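Side-chain contacts in dimethyl-sulfide monooxygenase (Hyphomicrobium sulfonivorans, PDB 6AK1), which oxidises dimethyl sulfide to methanethiol and formaldehyde, using FMN, NADH and molecular oxygen, in the first step of dimethyl sulfide degradation: residues 22-27 with 300-305; 94-99 with 127-132; 159-164 with 234-239. All blocks are in the same frame, centred on the assembly; numbering follows the deposited sequence.

Interaction 1: residues 22-27 with 300-305; sequences TWRHPS and LSYANP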
loop_
_atom_site.group_PDB
_atom_site.type_symbol
_atom_site.label_atom_id
_atom_site.label_comp_id
_atom_site.label_asym_id
_atom_site.label_seq_id
_atom_site.Cartn_x
_atom_site.Cartn_y
_atom_site.Cartn_z
ATOM N N THR A 22 -9.002 19.125 6.688
ATOM C CA THR A 22 -10.218 18.428 7.116
ATOM C C THR A 22 -10.081 17.703 8.456
ATOM O O THR A 22 -11.098 17.247 8.996
ATOM C CB THR A 22 -10.666 17.435 6.047
ATOM O OG1 THR A 22 -9.598 16.536 5.759
ATOM C CG2 THR A 22 -11.087 18.159 4.755
ATOM N N TRP A 23 -8.868 17.586 9.011
ATOM C CA TRP A 23 -8.728 17.092 10.376
ATOM C C TRP A 23 -9.362 18.030 11.387
ATOM O O TRP A 23 -9.620 17.626 12.525
ATOM C CB TRP A 23 -7.258 16.901 10.728
ATOM C CG TRP A 23 -6.477 18.174 10.740
ATOM C CD1 TRP A 23 -5.831 18.766 9.676
ATOM C CD2 TRP A 23 -6.245 19.023 11.871
ATOM N NE1 TRP A 23 -5.203 19.920 10.090
ATOM C CE2 TRP A 23 -5.454 20.109 11.426
ATOM C CE3 TRP A 23 -6.631 18.976 13.216
ATOM C CZ2 TRP A 23 -5.035 21.129 12.284
ATOM C CZ3 TRP A 23 -6.216 19.995 14.067
ATOM C CH2 TRP A 23 -5.427 21.057 13.594
ATOM N N ARG A 24 -9.594 19.275 10.997
ATOM C CA ARG A 24 -10.239 20.243 11.865
ATOM C C ARG A 24 -11.726 19.981 12.022
ATOM O O ARG A 24 -12.330 20.511 12.959
ATOM C CB ARG A 24 -10.021 21.654 11.310
ATOM C CG ARG A 24 -8.564 22.016 11.141
ATOM C CD ARG A 24 -8.436 23.254 10.296
ATOM N NE ARG A 24 -8.987 24.409 10.990
ATOM C CZ ARG A 24 -9.598 25.417 10.387
ATOM N NH1 ARG A 24 -9.750 25.398 9.072
ATOM N NH2 ARG A 24 -10.052 26.438 11.102
ATOM N N HIS A 25 -12.332 19.209 11.125
ATOM C CA HIS A 25 -13.766 18.981 11.212
ATOM C C HIS A 25 -14.109 18.335 12.557
ATOM O O HIS A 25 -13.337 17.513 13.067
ATOM C CB HIS A 25 -14.245 18.091 10.068
ATOM C CG HIS A 25 -15.735 18.038 9.933
ATOM N ND1 HIS A 25 -16.512 17.139 10.629
ATOM C CD2 HIS A 25 -16.593 18.792 9.207
ATOM C CE1 HIS A 25 -17.784 17.323 10.318
ATOM N NE2 HIS A 25 -17.859 18.324 9.460
ATOM N N PRO A 26 -15.238 18.701 13.169
ATOM C CA PRO A 26 -15.595 18.098 14.469
ATOM C C PRO A 26 -15.686 16.577 14.455
ATOM O O PRO A 26 -15.418 15.949 15.489
ATOM C CB PRO A 26 -16.956 18.740 14.782
ATOM C CG PRO A 26 -16.920 20.094 14.032
ATOM C CD PRO A 26 -16.177 19.773 12.761
ATOM N N SER A 27 -16.060 15.963 13.326
ATOM C CA SER A 27 -16.168 14.513 13.230
ATOM C C SER A 27 -14.831 13.800 13.068
ATOM O O SER A 27 -14.781 12.580 13.252
ATOM C CB SER A 27 -17.056 14.116 12.055
ATOM O OG SER A 27 -18.328 14.700 12.207
ATOM N N LEU A 300 -15.008 21.078 2.777
ATOM C CA LEU A 300 -14.174 22.080 2.122
ATOM C C LEU A 300 -14.076 23.370 2.928
ATOM O O LEU A 300 -13.073 24.083 2.824
ATOM C CB LEU A 300 -14.703 22.391 0.731
ATOM C CG LEU A 300 -14.377 21.414 -0.388
ATOM C CD1 LEU A 300 -14.758 22.034 -1.741
ATOM C CD2 LEU A 300 -12.911 21.032 -0.352
ATOM N N SER A 301 -15.083 23.695 3.740
ATOM C CA SER A 301 -14.969 24.921 4.522
ATOM C C SER A 301 -13.848 24.844 5.551
ATOM O O SER A 301 -13.402 25.893 6.026
ATOM C CB SER A 301 -16.299 25.262 5.207
ATOM O OG SER A 301 -16.603 24.361 6.259
ATOM N N TYR A 302 -13.361 23.634 5.879
ATOM C CA TYR A 302 -12.201 23.461 6.751
ATOM C C TYR A 302 -10.887 23.348 5.991
ATOM O O TYR A 302 -9.843 23.121 6.621
ATOM C CB TYR A 302 -12.374 22.223 7.641
ATOM C CG TYR A 302 -13.441 22.420 8.691
ATOM C CD1 TYR A 302 -13.124 22.981 9.918
ATOM C CD2 TYR A 302 -14.764 22.083 8.436
ATOM C CE1 TYR A 302 -14.093 23.202 10.869
ATOM C CE2 TYR A 302 -15.746 22.289 9.385
ATOM C CZ TYR A 302 -15.401 22.851 10.601
ATOM O OH TYR A 302 -16.357 23.058 11.567
ATOM N N ALA A 303 -10.907 23.513 4.668
ATOM C CA ALA A 303 -9.719 23.254 3.864
ATOM C C ALA A 303 -8.568 24.164 4.276
ATOM O O ALA A 303 -8.774 25.322 4.651
ATOM C CB ALA A 303 -10.034 23.452 2.385
ATOM N N ASN A 304 -7.344 23.628 4.224
ATOM C CA ASN A 304 -6.124 24.420 4.392
ATOM C C ASN A 304 -5.363 24.360 3.075
ATOM O O ASN A 304 -4.604 23.406 2.832
ATOM C CB ASN A 304 -5.268 23.917 5.552
ATOM C CG ASN A 304 -4.119 24.881 5.888
ATOM O OD1 ASN A 304 -3.515 25.481 4.989
ATOM N ND2 ASN A 304 -3.819 25.035 7.175
ATOM N N PRO A 305 -5.546 25.353 2.189
ATOM C CA PRO A 305 -4.858 25.303 0.880
ATOM C C PRO A 305 -3.346 25.266 0.993
ATOM O O PRO A 305 -2.688 24.599 0.188
ATOM C CB PRO A 305 -5.345 26.583 0.180
ATOM C CG PRO A 305 -6.665 26.946 0.879
ATOM C CD PRO A 305 -6.464 26.509 2.311
HETATM O O HOH W 1 -10.823 26.839 6.156
#
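Y302 turns its CG anti to its own carbonyl carbon (chi1 -70°), which lays the phenol ring against residues 24-26, while H25 sets its CG anti to the backbone N (chi1 -168°) and brings its imidazole across that ring. H25 meets the phenol twice. Its CA sits squarely over the ring centre, 4.0 Å from the centroid of Y302, as a CH-pi contact, and its imidazole presents an edge to the same ring in an offset edge-to-face pair, planes at 71°, with CD2 of H25 3.6 Å from CE2 of Y302. P26 crosses the far end, its CD 3.5 Å from OH of Y302. R24 packs its CB 3.7 Å from CD1 of Y302, then bends at chi3 and reaches back, NH1 giving a weak hydrogen bond of 3.3 Å to O of Y302. The imidazole is held at both nitrogens: ND1 accepts from N of S27, and NE2 bonds to E298. A water bridges O of S301 and O of A303. The contact thus joins the loop that follows strand 6-12 of the TIM barrel, before helix 36-48, to the link between helices 289-300 and 305-316, where N304 caps the second helix.

Interaction 2: residues 94-99 with 127-132; sequences AVTEHV and KGRVAW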
loop_
_atom_site.group_PDB
_atom_site.type_symbol
_atom_site.label_atom_id
_atom_site.label_comp_id
_atom_site.label_asym_id
_atom_site.label_seq_id
_atom_site.Cartn_x
_atom_site.Cartn_y
_atom_site.Cartn_z
ATOM N N ALA A 94 -5.432 -8.593 16.907
ATOM C CA ALA A 94 -6.013 -9.247 18.078
ATOM C C ALA A 94 -7.530 -9.103 18.141
ATOM O O ALA A 94 -8.194 -9.975 18.710
ATOM C CB ALA A 94 -5.402 -8.684 19.369
ATOM N N VAL A 95 -8.095 -8.013 17.616
ATOM C CA VAL A 95 -9.542 -7.793 17.695
ATOM C C VAL A 95 -10.225 -8.050 16.351
ATOM O O VAL A 95 -11.370 -7.651 16.149
ATOM C CB VAL A 95 -9.881 -6.388 18.222
ATOM C CG1 VAL A 95 -9.338 -6.196 19.643
ATOM C CG2 VAL A 95 -9.346 -5.298 17.276
ATOM N N THR A 96 -9.541 -8.701 15.418
ATOM C CA THR A 96 -10.142 -9.002 14.129
ATOM C C THR A 96 -9.824 -10.441 13.773
ATOM O O THR A 96 -8.931 -11.069 14.341
ATOM C CB THR A 96 -9.634 -8.077 13.015
ATOM O OG1 THR A 96 -8.200 -8.053 13.037
ATOM C CG2 THR A 96 -10.188 -6.636 13.158
ATOM N N GLU A 97 -10.524 -10.935 12.777
ATOM C CA GLU A 97 -10.356 -12.300 12.323
ATOM C C GLU A 97 -9.910 -12.405 10.869
ATOM O O GLU A 97 -9.170 -13.330 10.537
ATOM C CB GLU A 97 -11.677 -13.060 12.514
ATOM C CG GLU A 97 -11.569 -14.555 12.318
ATOM C CD GLU A 97 -12.909 -15.249 12.470
ATOM O OE1 GLU A 97 -12.969 -16.475 12.227
ATOM O OE2 GLU A 97 -13.899 -14.561 12.826
ATOM N N HIS A 98 -10.296 -11.457 10.007
ATOM C CA HIS A 98 -10.192 -11.641 8.563
ATOM C C HIS A 98 -9.572 -10.472 7.796
ATOM O O HIS A 98 -8.946 -10.694 6.755
ATOM C CB HIS A 98 -11.584 -11.914 7.985
ATOM C CG HIS A 98 -12.115 -13.275 8.304
ATOM N ND1 HIS A 98 -11.510 -14.433 7.861
ATOM C CD2 HIS A 98 -13.188 -13.666 9.034
ATOM C CE1 HIS A 98 -12.183 -15.479 8.308
ATOM N NE2 HIS A 98 -13.205 -15.040 9.025
ATOM N N VAL A 99 -9.764 -9.226 8.251
ATOM C CA VAL A 99 -9.256 -8.094 7.483
ATOM C C VAL A 99 -7.734 -8.193 7.369
ATOM O O VAL A 99 -7.042 -8.608 8.310
ATOM C CB VAL A 99 -9.703 -6.756 8.106
ATOM C CG1 VAL A 99 -9.043 -6.529 9.457
ATOM C CG2 VAL A 99 -9.387 -5.588 7.176
ATOM N N LYS A 127 -1.376 -14.312 11.683
ATOM C CA LYS A 127 -1.803 -15.593 11.133
ATOM C C LYS A 127 -2.126 -15.461 9.645
ATOM O O LYS A 127 -3.182 -15.878 9.171
ATOM C CB LYS A 127 -2.988 -16.174 11.918
ATOM C CG LYS A 127 -2.595 -16.707 13.298
ATOM C CD LYS A 127 -1.556 -17.832 13.148
ATOM C CE LYS A 127 -1.124 -18.455 14.503
ATOM N NZ LYS A 127 0.091 -17.766 15.075
ATOM N N GLY A 128 -1.200 -14.854 8.910
ATOM C CA GLY A 128 -1.281 -14.836 7.466
ATOM C C GLY A 128 -2.097 -13.719 6.861
ATOM O O GLY A 128 -2.688 -13.911 5.795
ATOM N N ARG A 129 -2.144 -12.551 7.496
ATOM C CA ARG A 129 -3.002 -11.475 7.025
ATOM C C ARG A 129 -2.224 -10.204 6.708
ATOM O O ARG A 129 -2.806 -9.112 6.711
ATOM C CB ARG A 129 -4.098 -11.184 8.050
ATOM C CG ARG A 129 -5.147 -12.278 8.179
ATOM C CD ARG A 129 -6.281 -11.796 9.060
ATOM N NE ARG A 129 -5.947 -11.835 10.482
ATOM C CZ ARG A 129 -6.405 -10.962 11.379
ATOM N NH1 ARG A 129 -7.180 -9.949 10.986
ATOM N NH2 ARG A 129 -6.071 -11.079 12.661
ATOM N N VAL A 130 -0.934 -10.310 6.404
ATOM C CA VAL A 130 -0.106 -9.139 6.157
ATOM C C VAL A 130 0.175 -9.027 4.665
ATOM O O VAL A 130 0.329 -10.034 3.957
ATOM C CB VAL A 130 1.204 -9.181 6.975
ATOM C CG1 VAL A 130 2.093 -10.325 6.515
ATOM C CG2 VAL A 130 1.951 -7.852 6.844
ATOM N N ALA A 131 0.196 -7.797 4.186
ATOM C CA ALA A 131 0.698 -7.463 2.868
ATOM C C ALA A 131 1.841 -6.479 3.036
ATOM O O ALA A 131 1.805 -5.620 3.923
ATOM C CB ALA A 131 -0.396 -6.860 1.985
ATOM N N TRP A 132 2.856 -6.615 2.195
ATOM C CA TRP A 132 4.018 -5.737 2.212
ATOM C C TRP A 132 3.890 -4.778 1.036
ATOM O O TRP A 132 3.958 -5.197 -0.123
ATOM C CB TRP A 132 5.321 -6.538 2.121
ATOM C CG TRP A 132 6.539 -5.664 1.977
ATOM C CD1 TRP A 132 6.671 -4.365 2.391
ATOM C CD2 TRP A 132 7.790 -6.018 1.373
ATOM N NE1 TRP A 132 7.924 -3.900 2.097
ATOM C CE2 TRP A 132 8.636 -4.893 1.477
ATOM C CE3 TRP A 132 8.284 -7.184 0.769
ATOM C CZ2 TRP A 132 9.940 -4.891 0.984
ATOM C CZ3 TRP A 132 9.587 -7.185 0.290
ATOM C CH2 TRP A 132 10.401 -6.047 0.401
#
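The guanidinium of R129 meets residues 96-99 with a face and an edge: O of E97 lies 3.5 Å above its plane, offset toward the rim, while OG1 of T96 sits at the edge, in plane. This is a corner of the TIM barrel characteristic of luciferase-like monooxygenases, at the start of the parallel strands 100-106 and 130-135, which a beta-alpha-beta crossover through helix 112-126 connects. NH1 does most of the work. It points a nearly straight hydrogen bond at OG1 of T96 (3.0 Å, 178° at the hydrogen) and sends a second, more bent one to O of V99, also 3.0 Å, which meets a lone pair in the carbonyl plane although the oxygen is tilted out of the guanidinium plane. T96 holds its OG1 between its backbone N and carbonyl carbon (chi1 50°), where the hydroxyl can accept the N-H of NH1 and still bond to O of M92. The other nitrogens are used too, NH2 by O of A93 and NE by O of T126, so the cation gathers carbonyls from the ends of helices 89-94 and 112-126, whose dipoles would probably favour it. E47 serves the same loop from helix 36-48, its carboxylate accepting from the backbone N atoms of E97, H98 and V99. A leucine in place of R129 would probably leave OG1 of T96 and the carbonyl oxygens of V99, A93 and T126 without this donor, with E47 left to hold the loop. The aliphatic part of R129 also runs close to the loop: its CD passes 3.6 Å from O of E97 and 3.4 Å from O of V99.

Interaction 3: residues 159-164 with 234-239; sequences EMADEY and SKFAAS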
loop_
_atom_site.group_PDB
_atom_site.type_symbol
_atom_site.label_atom_id
_atom_site.label_comp_id
_atom_site.label_asym_id
_atom_site.label_seq_id
_atom_site.Cartn_x
_atom_site.Cartn_y
_atom_site.Cartn_z
ATOM N N GLU A 159 18.018 -2.591 -10.724
ATOM C CA GLU A 159 18.852 -3.773 -10.541
ATOM C C GLU A 159 19.063 -4.049 -9.053
ATOM O O GLU A 159 19.027 -5.201 -8.604
ATOM C CB GLU A 159 20.195 -3.571 -11.257
ATOM C CG GLU A 159 20.235 -3.971 -12.747
ATOM C CD GLU A 159 19.045 -3.476 -13.559
ATOM O OE1 GLU A 159 18.299 -4.339 -14.096
ATOM O OE2 GLU A 159 18.855 -2.235 -13.666
ATOM N N MET A 160 19.287 -2.995 -8.279
ATOM C CA MET A 160 19.369 -3.122 -6.833
ATOM C C MET A 160 18.075 -3.681 -6.266
ATOM O O MET A 160 18.089 -4.616 -5.458
ATOM C CB MET A 160 19.670 -1.756 -6.224
ATOM C CG MET A 160 20.761 -1.757 -5.193
ATOM S SD MET A 160 21.178 -0.072 -4.719
ATOM C CE MET A 160 21.658 0.635 -6.308
ATOM N N ALA A 161 16.942 -3.122 -6.694
ATOM C CA ALA A 161 15.653 -3.542 -6.162
ATOM C C ALA A 161 15.351 -4.994 -6.522
ATOM O O ALA A 161 14.760 -5.728 -5.719
ATOM C CB ALA A 161 14.554 -2.607 -6.672
ATOM N N ASP A 162 15.746 -5.429 -7.726
ATOM C CA ASP A 162 15.546 -6.828 -8.114
ATOM C C ASP A 162 16.283 -7.765 -7.168
ATOM O O ASP A 162 15.739 -8.785 -6.731
ATOM C CB ASP A 162 16.037 -7.075 -9.546
ATOM C CG ASP A 162 15.037 -6.649 -10.609
ATOM O OD1 ASP A 162 13.807 -6.714 -10.377
ATOM O OD2 ASP A 162 15.496 -6.268 -11.710
ATOM N N GLU A 163 17.545 -7.453 -6.873
ATOM C CA GLU A 163 18.328 -8.353 -6.042
ATOM C C GLU A 163 17.851 -8.314 -4.601
ATOM O O GLU A 163 17.896 -9.332 -3.908
ATOM C CB GLU A 163 19.808 -7.998 -6.125
ATOM C CG GLU A 163 20.722 -9.105 -5.583
ATOM C CD GLU A 163 22.166 -8.655 -5.456
ATOM O OE1 GLU A 163 22.635 -7.907 -6.337
ATOM O OE2 GLU A 163 22.822 -9.029 -4.472
ATOM N N TYR A 164 17.384 -7.151 -4.150
ATOM C CA TYR A 164 16.760 -7.037 -2.839
ATOM C C TYR A 164 15.625 -8.041 -2.674
ATOM O O TYR A 164 15.583 -8.777 -1.682
ATOM C CB TYR A 164 16.260 -5.604 -2.633
ATOM C CG TYR A 164 15.896 -5.270 -1.197
ATOM C CD1 TYR A 164 14.705 -5.748 -0.623
ATOM C CD2 TYR A 164 16.732 -4.465 -0.418
ATOM C CE1 TYR A 164 14.371 -5.447 0.685
ATOM C CE2 TYR A 164 16.396 -4.150 0.894
ATOM C CZ TYR A 164 15.217 -4.648 1.439
ATOM O OH TYR A 164 14.873 -4.338 2.735
ATOM N N SER A 234 8.021 -0.061 -14.369
ATOM C CA SER A 234 6.826 -0.822 -14.722
ATOM C C SER A 234 7.127 -2.309 -14.836
ATOM O O SER A 234 6.239 -3.139 -14.603
ATOM C CB SER A 234 6.231 -0.297 -16.032
ATOM O OG SER A 234 7.042 -0.663 -17.139
ATOM N N LYS A 235 8.363 -2.668 -15.193
ATOM C CA LYS A 235 8.724 -4.081 -15.244
ATOM C C LYS A 235 8.891 -4.644 -13.838
ATOM O O LYS A 235 8.433 -5.754 -13.549
ATOM C CB LYS A 235 10.004 -4.278 -16.064
ATOM C CG LYS A 235 9.820 -4.167 -17.588
ATOM C CD LYS A 235 10.531 -5.326 -18.314
ATOM C CE LYS A 235 10.158 -5.396 -19.806
ATOM N NZ LYS A 235 9.981 -6.808 -20.307
ATOM N N PHE A 236 9.537 -3.880 -12.953
ATOM C CA PHE A 236 9.672 -4.278 -11.557
ATOM C C PHE A 236 8.310 -4.536 -10.919
ATOM O O PHE A 236 8.109 -5.555 -10.250
ATOM C CB PHE A 236 10.436 -3.196 -10.794
ATOM C CG PHE A 236 10.695 -3.535 -9.358
ATOM C CD1 PHE A 236 11.530 -4.598 -9.020
ATOM C CD2 PHE A 236 10.121 -2.784 -8.337
ATOM C CE1 PHE A 236 11.774 -4.911 -7.691
ATOM C CE2 PHE A 236 10.371 -3.095 -6.997
ATOM C CZ PHE A 236 11.193 -4.165 -6.683
ATOM N N ALA A 237 7.355 -3.623 -11.129
ATOM C CA ALA A 237 6.029 -3.774 -10.534
ATOM C C ALA A 237 5.293 -4.976 -11.108
ATOM O O ALA A 237 4.720 -5.778 -10.361
ATOM C CB ALA A 237 5.207 -2.499 -10.742
ATOM N N ALA A 238 5.281 -5.111 -12.440
ATOM C CA ALA A 238 4.539 -6.200 -13.071
ATOM C C ALA A 238 5.121 -7.574 -12.737
ATOM O O ALA A 238 4.383 -8.571 -12.695
ATOM C CB ALA A 238 4.506 -5.996 -14.589
ATOM N N SER A 239 6.434 -7.662 -12.519
ATOM C CA SER A 239 7.009 -8.953 -12.144
ATOM C C SER A 239 6.588 -9.376 -10.735
ATOM O O SER A 239 6.296 -10.551 -10.503
ATOM C CB SER A 239 8.533 -8.904 -12.252
ATOM O OG SER A 239 8.925 -8.433 -13.521
#
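F236 carries the contact between two helices with one extended side chain. Its CG is anti to the backbone N (chi1 -177°), which sends the ring straight out to the helix bearing A161 and D162, beside Y158, a probable FMN ligand just before residues 159-164. The methyl of A161 rests over one face, CB 4.0 Å from the ring centroid of F236 and 27° off the normal, a CH-pi contact displaced toward CZ. CZ of F236 is 3.7 Å from CB of A161, and O of A161 lies equally near CE1 of F236. D162 approaches differently: its CG stands anti to its carbonyl carbon, and OD1 comes in at the ring edge, in plane, 3.4 Å from CD1 of F236, where it faces the slightly positive ring hydrogens. The carboxylate is turned 54° from the ring. Its other oxygen, OD2, forms a salt bridge with R232, which also pairs with E159, so an arginine at the start of the second helix probably fixes the carboxylate's rotation. The pair joins helix 157-174 to helix 232-240, which lies between barrel strands 223-227 and 243-246; A161 also touches I107 after strand 100-106, and A238 meets helix 251-267.

Overall arrangement
All three contacts belong to one TIM barrel. Interactions 2 and 3 are neighbours, centres 26 Å apart, and they meet directly where CH2 of W132 packs 4.0 Å from CE1 of Y164; strand 130-135 thus runs from interaction 2 toward interaction 3. Interaction 1 stands apart: its centre is 32 Å from that of interaction 2 and 39 Å from that of interaction 3, which lies on the opposite side of the chain's centre. Interaction 3 is the one close to the probable FMN site: the side chain of F236 is about 4 Å from that of Y158 and about 11 Å from that of S230, both inferred FMN ligands. Interactions 1 and 2 lie away from it.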